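Local coordinates for extracellular matrix-binding protein EbhA (Staphylococcus aureus, PDB 2DGJ) that probably mediates adhesion of the bacterium to extracellular matrix, as part of a long, rod-like, cell wall-associated adhesin built of connected three-helix bundles, at residues 18-23 against 110-115; 104-109 against 116-121; 130-135 against 188-193. All coordinates share one frame; numbering follows the deposited sequence.

Contact 1 of 3, residues 18-23 against 110-115; sequences QTQKYR and TTVDGV. With SO4 (sulfate ion), chain C.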
loop_
_atom_site.group_PDB
_atom_site.type_symbol
_atom_site.label_atom_id
_atom_site.label_comp_id
_atom_site.label_asym_id
_atom_site.label_seq_id
_atom_site.Cartn_x
_atom_site.Cartn_y
_atom_site.Cartn_z
ATOM N N GLN A 18 13.536 9.511 13.727
ATOM C CA GLN A 18 13.295 10.227 12.479
ATOM C C GLN A 18 13.960 9.497 11.322
ATOM O O GLN A 18 13.635 9.731 10.152
ATOM C CB GLN A 18 13.856 11.652 12.560
ATOM C CG GLN A 18 13.045 12.627 13.406
ATOM C CD GLN A 18 11.677 12.917 12.819
ATOM O OE1 GLN A 18 10.799 12.054 12.804
ATOM N NE2 GLN A 18 11.494 14.138 12.321
ATOM N N THR A 19 14.890 8.605 11.651
ATOM C CA THR A 19 15.620 7.863 10.632
ATOM C C THR A 19 14.823 6.732 9.999
ATOM O O THR A 19 13.907 6.177 10.608
ATOM C CB THR A 19 16.925 7.263 11.196
ATOM O OG1 THR A 19 16.610 6.279 12.190
ATOM C CG2 THR A 19 17.797 8.358 11.804
ATOM N N GLN A 20 15.201 6.398 8.768
ATOM C CA GLN A 20 14.578 5.332 8.002
ATOM C C GLN A 20 14.927 3.985 8.645
ATOM O O GLN A 20 14.149 3.027 8.577
ATOM C CB GLN A 20 15.091 5.393 6.559
ATOM C CG GLN A 20 14.469 4.393 5.587
ATOM C CD GLN A 20 14.973 2.992 5.797
ATOM O OE1 GLN A 20 16.144 2.793 6.130
ATOM N NE2 GLN A 20 14.103 2.006 5.592
ATOM N N LYS A 21 16.100 3.924 9.273
ATOM C CA LYS A 21 16.549 2.699 9.926
ATOM C C LYS A 21 15.535 2.275 10.984
ATOM O O LYS A 21 15.264 1.089 11.163
ATOM C CB LYS A 21 17.926 2.919 10.563
ATOM C CG LYS A 21 18.530 1.678 11.203
ATOM C CD LYS A 21 19.975 1.913 11.627
ATOM C CE LYS A 21 20.582 0.676 12.285
ATOM N NZ LYS A 21 20.593 -0.511 11.385
ATOM N N TYR A 22 14.975 3.258 11.681
ATOM C CA TYR A 22 13.984 3.005 12.718
ATOM C C TYR A 22 12.611 2.843 12.073
ATOM O O TYR A 22 11.942 1.819 12.242
ATOM C CB TYR A 22 13.944 4.180 13.702
ATOM C CG TYR A 22 12.783 4.122 14.677
ATOM C CD1 TYR A 22 12.823 3.293 15.799
ATOM C CD2 TYR A 22 11.631 4.880 14.461
ATOM C CE1 TYR A 22 11.746 3.222 16.680
ATOM C CE2 TYR A 22 10.549 4.811 15.332
ATOM C CZ TYR A 22 10.610 3.983 16.442
ATOM O OH TYR A 22 9.542 3.914 17.313
ATOM N N ARG A 23 12.210 3.874 11.335
ATOM C CA ARG A 23 10.931 3.933 10.635
ATOM C C ARG A 23 10.467 2.605 10.038
ATOM O O ARG A 23 9.417 2.084 10.413
ATOM C CB ARG A 23 11.016 4.965 9.517
ATOM C CG ARG A 23 9.971 6.062 9.566
ATOM C CD ARG A 23 10.364 7.177 10.513
ATOM N NE ARG A 23 9.832 8.458 10.059
ATOM C CZ ARG A 23 8.542 8.712 9.842
ATOM N NH1 ARG A 23 7.619 7.775 10.043
ATOM N NH2 ARG A 23 8.175 9.914 9.419
ATOM N N THR A 110 14.432 6.131 -0.725
ATOM C CA THR A 110 14.981 6.117 0.629
ATOM C C THR A 110 14.108 5.406 1.660
ATOM O O THR A 110 14.553 5.161 2.781
ATOM C CB THR A 110 15.233 7.546 1.142
ATOM O OG1 THR A 110 13.994 8.266 1.168
ATOM C CG2 THR A 110 16.230 8.271 0.246
ATOM N N THR A 111 12.873 5.072 1.292
ATOM C CA THR A 111 11.975 4.390 2.217
ATOM C C THR A 111 11.322 3.166 1.578
ATOM O O THR A 111 11.255 3.054 0.353
ATOM C CB THR A 111 10.862 5.327 2.705
ATOM O OG1 THR A 111 9.989 5.650 1.615
ATOM C CG2 THR A 111 11.466 6.613 3.260
ATOM N N VAL A 112 10.845 2.250 2.414
ATOM C CA VAL A 112 10.186 1.046 1.916
ATOM C C VAL A 112 8.912 1.445 1.179
ATOM O O VAL A 112 8.556 0.845 0.165
ATOM C CB VAL A 112 9.827 0.082 3.065
ATOM C CG1 VAL A 112 9.024 -1.092 2.535
ATOM C CG2 VAL A 112 11.100 -0.409 3.745
ATOM N N ASP A 113 8.225 2.464 1.690
ATOM C CA ASP A 113 7.001 2.941 1.058
ATOM C C ASP A 113 7.319 3.523 -0.315
ATOM O O ASP A 113 6.570 3.330 -1.269
ATOM C CB ASP A 113 6.316 4.014 1.914
ATOM C CG ASP A 113 5.698 3.442 3.175
ATOM O OD1 ASP A 113 5.025 2.394 3.083
ATOM O OD2 ASP A 113 5.871 4.049 4.254
ATOM N N GLY A 114 8.441 4.234 -0.405
ATOM C CA GLY A 114 8.850 4.823 -1.666
ATOM C C GLY A 114 9.120 3.755 -2.712
ATOM O O GLY A 114 8.671 3.862 -3.854
ATOM N N VAL A 115 9.853 2.718 -2.318
ATOM C CA VAL A 115 10.176 1.623 -3.225
ATOM C C VAL A 115 8.899 0.993 -3.767
ATOM O O VAL A 115 8.698 0.901 -4.978
ATOM C CB VAL A 115 10.999 0.532 -2.506
ATOM C CG1 VAL A 115 11.234 -0.645 -3.435
ATOM C CG2 VAL A 115 12.328 1.103 -2.048
HETATM S S SO4 C . 11.392 8.499 -0.892
HETATM O O1 SO4 C . 12.558 9.396 -0.810
HETATM O O2 SO4 C . 10.530 8.915 -2.012
HETATM O O3 SO4 C . 11.856 7.115 -1.126
HETATM O O4 SO4 C . 10.619 8.589 0.363
#

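Contact 2 of 3, residues 104-109 against 116-121; sequences GQINQA and NTVKTN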
loop_
_atom_site.group_PDB
_atom_site.type_symbol
_atom_site.label_atom_id
_atom_site.label_comp_id
_atom_site.label_asym_id
_atom_site.label_seq_id
_atom_site.Cartn_x
_atom_site.Cartn_y
_atom_site.Cartn_z
ATOM N N GLY A 104 16.225 3.473 -11.780
ATOM C CA GLY A 104 16.878 4.577 -11.105
ATOM C C GLY A 104 16.090 5.043 -9.899
ATOM O O GLY A 104 16.659 5.302 -8.839
ATOM N N GLN A 105 14.775 5.149 -10.058
ATOM C CA GLN A 105 13.917 5.582 -8.962
ATOM C C GLN A 105 13.959 4.552 -7.838
ATOM O O GLN A 105 13.816 4.897 -6.668
ATOM C CB GLN A 105 12.477 5.777 -9.451
ATOM C CG GLN A 105 12.351 6.840 -10.536
ATOM C CD GLN A 105 10.926 7.028 -11.024
ATOM O OE1 GLN A 105 10.277 6.079 -11.468
ATOM N NE2 GLN A 105 10.436 8.260 -10.949
ATOM N N ILE A 106 14.154 3.288 -8.200
ATOM C CA ILE A 106 14.238 2.220 -7.207
ATOM C C ILE A 106 15.517 2.416 -6.397
ATOM O O ILE A 106 15.509 2.346 -5.170
ATOM C CB ILE A 106 14.287 0.828 -7.879
ATOM C CG1 ILE A 106 12.909 0.465 -8.438
ATOM C CG2 ILE A 106 14.768 -0.213 -6.880
ATOM C CD1 ILE A 106 12.862 -0.897 -9.122
ATOM N N ASN A 107 16.619 2.666 -7.096
ATOM C CA ASN A 107 17.901 2.866 -6.434
ATOM C C ASN A 107 17.916 4.147 -5.605
ATOM O O ASN A 107 18.593 4.224 -4.579
ATOM C CB ASN A 107 19.038 2.909 -7.464
ATOM C CG ASN A 107 19.156 1.621 -8.262
ATOM O OD1 ASN A 107 18.877 0.534 -7.755
ATOM N ND2 ASN A 107 19.588 1.735 -9.512
ATOM N N GLN A 108 17.161 5.149 -6.048
ATOM C CA GLN A 108 17.103 6.428 -5.347
ATOM C C GLN A 108 16.106 6.474 -4.190
ATOM O O GLN A 108 16.144 7.401 -3.383
ATOM C CB GLN A 108 16.786 7.561 -6.328
ATOM C CG GLN A 108 17.990 8.409 -6.707
ATOM C CD GLN A 108 19.049 7.624 -7.447
ATOM O OE1 GLN A 108 18.903 7.323 -8.633
ATOM N NE2 GLN A 108 20.124 7.276 -6.744
ATOM N N ALA A 109 15.217 5.487 -4.114
ATOM C CA ALA A 109 14.218 5.437 -3.046
ATOM C C ALA A 109 14.874 5.308 -1.671
ATOM O O ALA A 109 15.750 4.472 -1.465
ATOM C CB ALA A 109 13.262 4.272 -3.280
ATOM N N ASN A 116 8.034 0.560 -2.854
ATOM C CA ASN A 116 6.781 -0.074 -3.234
ATOM C C ASN A 116 5.974 0.847 -4.136
ATOM O O ASN A 116 5.320 0.390 -5.069
ATOM C CB ASN A 116 5.968 -0.444 -1.991
ATOM C CG ASN A 116 6.740 -1.330 -1.031
ATOM O OD1 ASN A 116 7.395 -2.293 -1.443
ATOM N ND2 ASN A 116 6.659 -1.013 0.257
ATOM N N THR A 117 6.019 2.145 -3.857
ATOM C CA THR A 117 5.301 3.115 -4.672
ATOM C C THR A 117 5.891 3.098 -6.079
ATOM O O THR A 117 5.167 3.227 -7.070
ATOM C CB THR A 117 5.416 4.538 -4.080
ATOM O OG1 THR A 117 4.541 4.654 -2.951
ATOM C CG2 THR A 117 5.053 5.594 -5.120
ATOM N N VAL A 118 7.209 2.940 -6.158
ATOM C CA VAL A 118 7.891 2.894 -7.442
ATOM C C VAL A 118 7.555 1.579 -8.120
ATOM O O VAL A 118 7.409 1.522 -9.341
ATOM C CB VAL A 118 9.427 3.001 -7.275
ATOM C CG1 VAL A 118 10.115 2.723 -8.605
ATOM C CG2 VAL A 118 9.801 4.389 -6.781
ATOM N N LYS A 119 7.426 0.522 -7.328
ATOM C CA LYS A 119 7.090 -0.780 -7.882
ATOM C C LYS A 119 5.670 -0.730 -8.423
ATOM O O LYS A 119 5.349 -1.370 -9.425
ATOM C CB LYS A 119 7.203 -1.874 -6.816
ATOM C CG LYS A 119 6.856 -3.266 -7.333
ATOM C CD LYS A 119 7.281 -4.379 -6.374
ATOM C CE LYS A 119 6.481 -4.389 -5.081
ATOM N NZ LYS A 119 6.858 -5.557 -4.229
ATOM N N THR A 120 4.825 0.045 -7.747
ATOM C CA THR A 120 3.431 0.189 -8.139
ATOM C C THR A 120 3.288 0.953 -9.450
ATOM O O THR A 120 2.527 0.548 -10.328
ATOM C CB THR A 120 2.613 0.912 -7.045
ATOM O OG1 THR A 120 2.501 0.070 -5.889
ATOM C CG2 THR A 120 1.225 1.255 -7.563
ATOM N N ASN A 121 4.018 2.055 -9.585
ATOM C CA ASN A 121 3.964 2.854 -10.805
ATOM C C ASN A 121 4.515 2.069 -11.994
ATOM O O ASN A 121 4.034 2.217 -13.116
ATOM C CB ASN A 121 4.760 4.152 -10.644
ATOM C CG ASN A 121 4.187 5.056 -9.584
ATOM O OD1 ASN A 121 3.056 4.859 -9.130
ATOM N ND2 ASN A 121 4.958 6.067 -9.185
HETATM O O HOH W 1 8.119 6.307 -9.966
#

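Contact 3 of 3, residues 130-135 against 188-193; sequences NSLQGA and NAVTRA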
loop_
_atom_site.group_PDB
_atom_site.type_symbol
_atom_site.label_atom_id
_atom_site.label_comp_id
_atom_site.label_asym_id
_atom_site.label_seq_id
_atom_site.Cartn_x
_atom_site.Cartn_y
_atom_site.Cartn_z
ATOM N N ASN A 130 1.054 -2.080 -22.277
ATOM C CA ASN A 130 0.470 -3.319 -22.771
ATOM C C ASN A 130 -0.828 -3.013 -23.508
ATOM O O ASN A 130 -1.118 -3.598 -24.553
ATOM C CB ASN A 130 0.191 -4.261 -21.598
ATOM C CG ASN A 130 -0.303 -5.624 -22.047
ATOM O OD1 ASN A 130 -1.357 -6.086 -21.618
ATOM N ND2 ASN A 130 0.463 -6.279 -22.912
ATOM N N SER A 131 -1.606 -2.091 -22.955
ATOM C CA SER A 131 -2.875 -1.709 -23.555
ATOM C C SER A 131 -2.652 -0.996 -24.885
ATOM O O SER A 131 -3.337 -1.271 -25.873
ATOM C CB SER A 131 -3.656 -0.800 -22.607
ATOM O OG SER A 131 -4.028 -1.481 -21.419
ATOM N N LEU A 132 -1.684 -0.086 -24.909
ATOM C CA LEU A 132 -1.379 0.657 -26.123
ATOM C C LEU A 132 -0.889 -0.293 -27.204
ATOM O O LEU A 132 -1.187 -0.106 -28.382
ATOM C CB LEU A 132 -0.312 1.718 -25.853
ATOM C CG LEU A 132 0.112 2.582 -27.045
ATOM C CD1 LEU A 132 -1.106 3.227 -27.678
ATOM C CD2 LEU A 132 1.090 3.649 -26.582
ATOM N N GLN A 133 -0.144 -1.313 -26.795
ATOM C CA GLN A 133 0.382 -2.304 -27.731
ATOM C C GLN A 133 -0.771 -3.105 -28.327
ATOM O O GLN A 133 -0.783 -3.399 -29.525
ATOM C CB GLN A 133 1.345 -3.257 -27.011
ATOM C CG GLN A 133 1.915 -4.365 -27.892
ATOM C CD GLN A 133 2.762 -3.829 -29.030
ATOM O OE1 GLN A 133 3.784 -3.181 -28.807
ATOM N NE2 GLN A 133 2.338 -4.093 -30.261
ATOM N N GLY A 134 -1.739 -3.460 -27.487
ATOM C CA GLY A 134 -2.873 -4.233 -27.958
ATOM C C GLY A 134 -3.765 -3.447 -28.893
ATOM O O GLY A 134 -4.325 -3.997 -29.842
ATOM N N ALA A 135 -3.897 -2.151 -28.635
ATOM C CA ALA A 135 -4.730 -1.287 -29.455
ATOM C C ALA A 135 -4.258 -1.221 -30.907
ATOM O O ALA A 135 -5.050 -0.932 -31.802
ATOM C CB ALA A 135 -4.770 0.114 -28.857
ATOM N N ASN A 188 -5.878 6.391 -26.179
ATOM C CA ASN A 188 -7.153 6.984 -26.556
ATOM C C ASN A 188 -7.127 7.423 -28.014
ATOM O O ASN A 188 -8.120 7.280 -28.724
ATOM C CB ASN A 188 -7.468 8.182 -25.663
ATOM C CG ASN A 188 -8.088 7.778 -24.342
ATOM O OD1 ASN A 188 -9.234 7.328 -24.297
ATOM N ND2 ASN A 188 -7.334 7.928 -23.260
ATOM N N ALA A 189 -5.985 7.947 -28.448
ATOM C CA ALA A 189 -5.819 8.422 -29.820
ATOM C C ALA A 189 -6.099 7.310 -30.813
ATOM O O ALA A 189 -6.863 7.493 -31.754
ATOM C CB ALA A 189 -4.402 8.969 -30.031
ATOM N N VAL A 190 -5.476 6.157 -30.594
ATOM C CA VAL A 190 -5.659 5.004 -31.469
ATOM C C VAL A 190 -7.105 4.513 -31.449
ATOM O O VAL A 190 -7.726 4.338 -32.497
ATOM C CB VAL A 190 -4.742 3.833 -31.052
ATOM C CG1 VAL A 190 -4.968 2.637 -31.966
ATOM C CG2 VAL A 190 -3.296 4.263 -31.109
ATOM N N THR A 191 -7.628 4.294 -30.246
ATOM C CA THR A 191 -8.989 3.810 -30.055
ATOM C C THR A 191 -10.041 4.665 -30.756
ATOM O O THR A 191 -10.843 4.155 -31.533
ATOM C CB THR A 191 -9.345 3.737 -28.557
ATOM O OG1 THR A 191 -8.445 2.844 -27.887
ATOM C CG2 THR A 191 -10.768 3.236 -28.384
ATOM N N ARG A 192 -10.046 5.963 -30.477
ATOM C CA ARG A 192 -11.021 6.858 -31.087
ATOM C C ARG A 192 -10.834 7.065 -32.592
ATOM O O ARG A 192 -11.812 7.180 -33.337
ATOM C CB ARG A 192 -11.020 8.199 -30.343
ATOM C CG ARG A 192 -11.623 8.046 -28.952
ATOM C CD ARG A 192 -11.647 9.315 -28.112
ATOM N NE ARG A 192 -12.406 9.077 -26.883
ATOM C CZ ARG A 192 -12.432 9.890 -25.831
ATOM N NH1 ARG A 192 -11.724 11.013 -25.832
ATOM N NH2 ARG A 192 -13.162 9.571 -24.765
ATOM N N ALA A 193 -9.585 7.096 -33.043
ATOM C CA ALA A 193 -9.309 7.277 -34.464
ATOM C C ALA A 193 -9.761 6.054 -35.249
ATOM O O ALA A 193 -10.327 6.173 -36.331
ATOM C CB ALA A 193 -7.826 7.511 -34.687
#

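Contact 1 of 3, residues 18-23 against 110-115
Q20, the first residue of the short helix 20-23, faces T111, the N-cap of helix 112-135, with 6.4 Å between their CA atoms, so two helix beginnings meet here mainly through the side chain of Q20. That side chain leaves with CG anti to the backbone N (chi1 -176°), which sets the CG methylene against the carbonyl of T110. Q20 CG lies 2.9 Å from T110 O, a tight approach for carbon and oxygen whose exact value is doubtful. A bend at chi2 then turns the amide toward V112, with Q20 NE2 4.3 Å from V112 CG2. Its polar partners lie elsewhere: NE2 donates to D24 and to the carbonyl of G73.

The N-terminal turn of helix 112-135 illustrates how a cap and an anion can share a helix end. T111 OG1 accepts from G114 N at 2.9 Å. A sulfate, probably from the crystallisation liquor, receives T110 N on O3 at 2.8 Å and T110 OG1 on O1 at 2.7 Å; T111 N adds a weak bond to O3.

D24 ties the two beginnings together, since its carboxylate also accepts from V112 N. Helix 73-88 flanks the contact, its L77 touching both Q20 and V115, while K21 forms a salt bridge to D74 at the start of that helix.

Contact 2 of 3, residues 104-109 against 116-121
I106 and V118 are the closest CA pair of segments 104-109 and 116-121, 6.4 Å apart; the two segments run antiparallel, joined by a turn of only a few residues. V118 contributes about half of the buried surface and points its side chain at the other helix. With V118 CG1 anti to the backbone N (chi1 171°), the two methyls spread over neighbouring residues of the opposite helix. V118 CG1 meets I106 CG1 at 3.6 Å, a methyl against the inner methylene of the isoleucine chain rather than against its end. Q105 CB faces both methyls of the valine, 4.0 Å from V118 CG1 and equally far from V118 CG2. Here one branched residue serves two positions.

Toward the solvent the same edge is bridged by water. A water donates to Q105 OE1 at 2.6 Å and accepts a longer bond from N121 ND2, so the two amides are linked without touching. Within helix 112-135, N116 O is gripped twice by T120: its backbone N binds at 2.7 Å and its hydroxyl OG1 at 3.0 Å, from opposite faces of the carbonyl plane.

I106 is buried, and also touches K81, A84 and R85 of helix 73-88. Two antiparallel helices joined by a short turn, with a third helix packed against them, are consistent with the three-helix bundle fold of GA modules, within whose sequence range both segments lie.

Contact 3 of 3, residues 130-135 against 188-193
V190 meets L132 and A135 through two different methyls, and its first torsion decides which goes where: at chi1 179° CG1 is anti to the backbone N and reaches A135, while CG2, beside that N, faces the leucine. L132 answers with CG anti to its own N (chi1 180°) and a turn at chi2 (54°) that carries CD1 toward the valine, 4.2 Å from V190 CG2. The alanine offers only its CB, 4.0 Å from V190 CG1, yet its carbonyl is closer still, with A135 O 3.6 Å from the same methyl. The CA atoms of A135 and T191 are 6.7 Å apart, a close approach compatible with the small alanine. It is an instance of a contact whose side chains are all apolar, in which a valine fills the angle between two residues one helical turn apart.

The two segments run in roughly the same direction, and helix 153-170 completes the core by laying A166, I169 and L170 against L132. N188 and T191 of helix 180-194 also hydrogen-bond to Q35 of the second subunit, so this helix packs both into its own bundle and against the neighbouring chain.

Helix 112-135 is the common thread of all three contacts, supplying its first turn to contact 1, the following turns to contact 2 and a later part, residues 130-135, to contact 3. Contacts 1 and 2 interleave along the chain, lie about 13 Å apart between centres and touch, with V115 CG2 3.5 Å from A109 CB. Contact 3 follows later in the sequence, its centre about 27 Å from that of contact 2 and about 38 Å from that of contact 1. Contact 1 joins a FIVAR range to the GA module, contact 2 lies within that module, and contact 3 belongs to the next FIVAR range. This continuous helix thus probably links successive bundles, consistent with a rod-like adhesin.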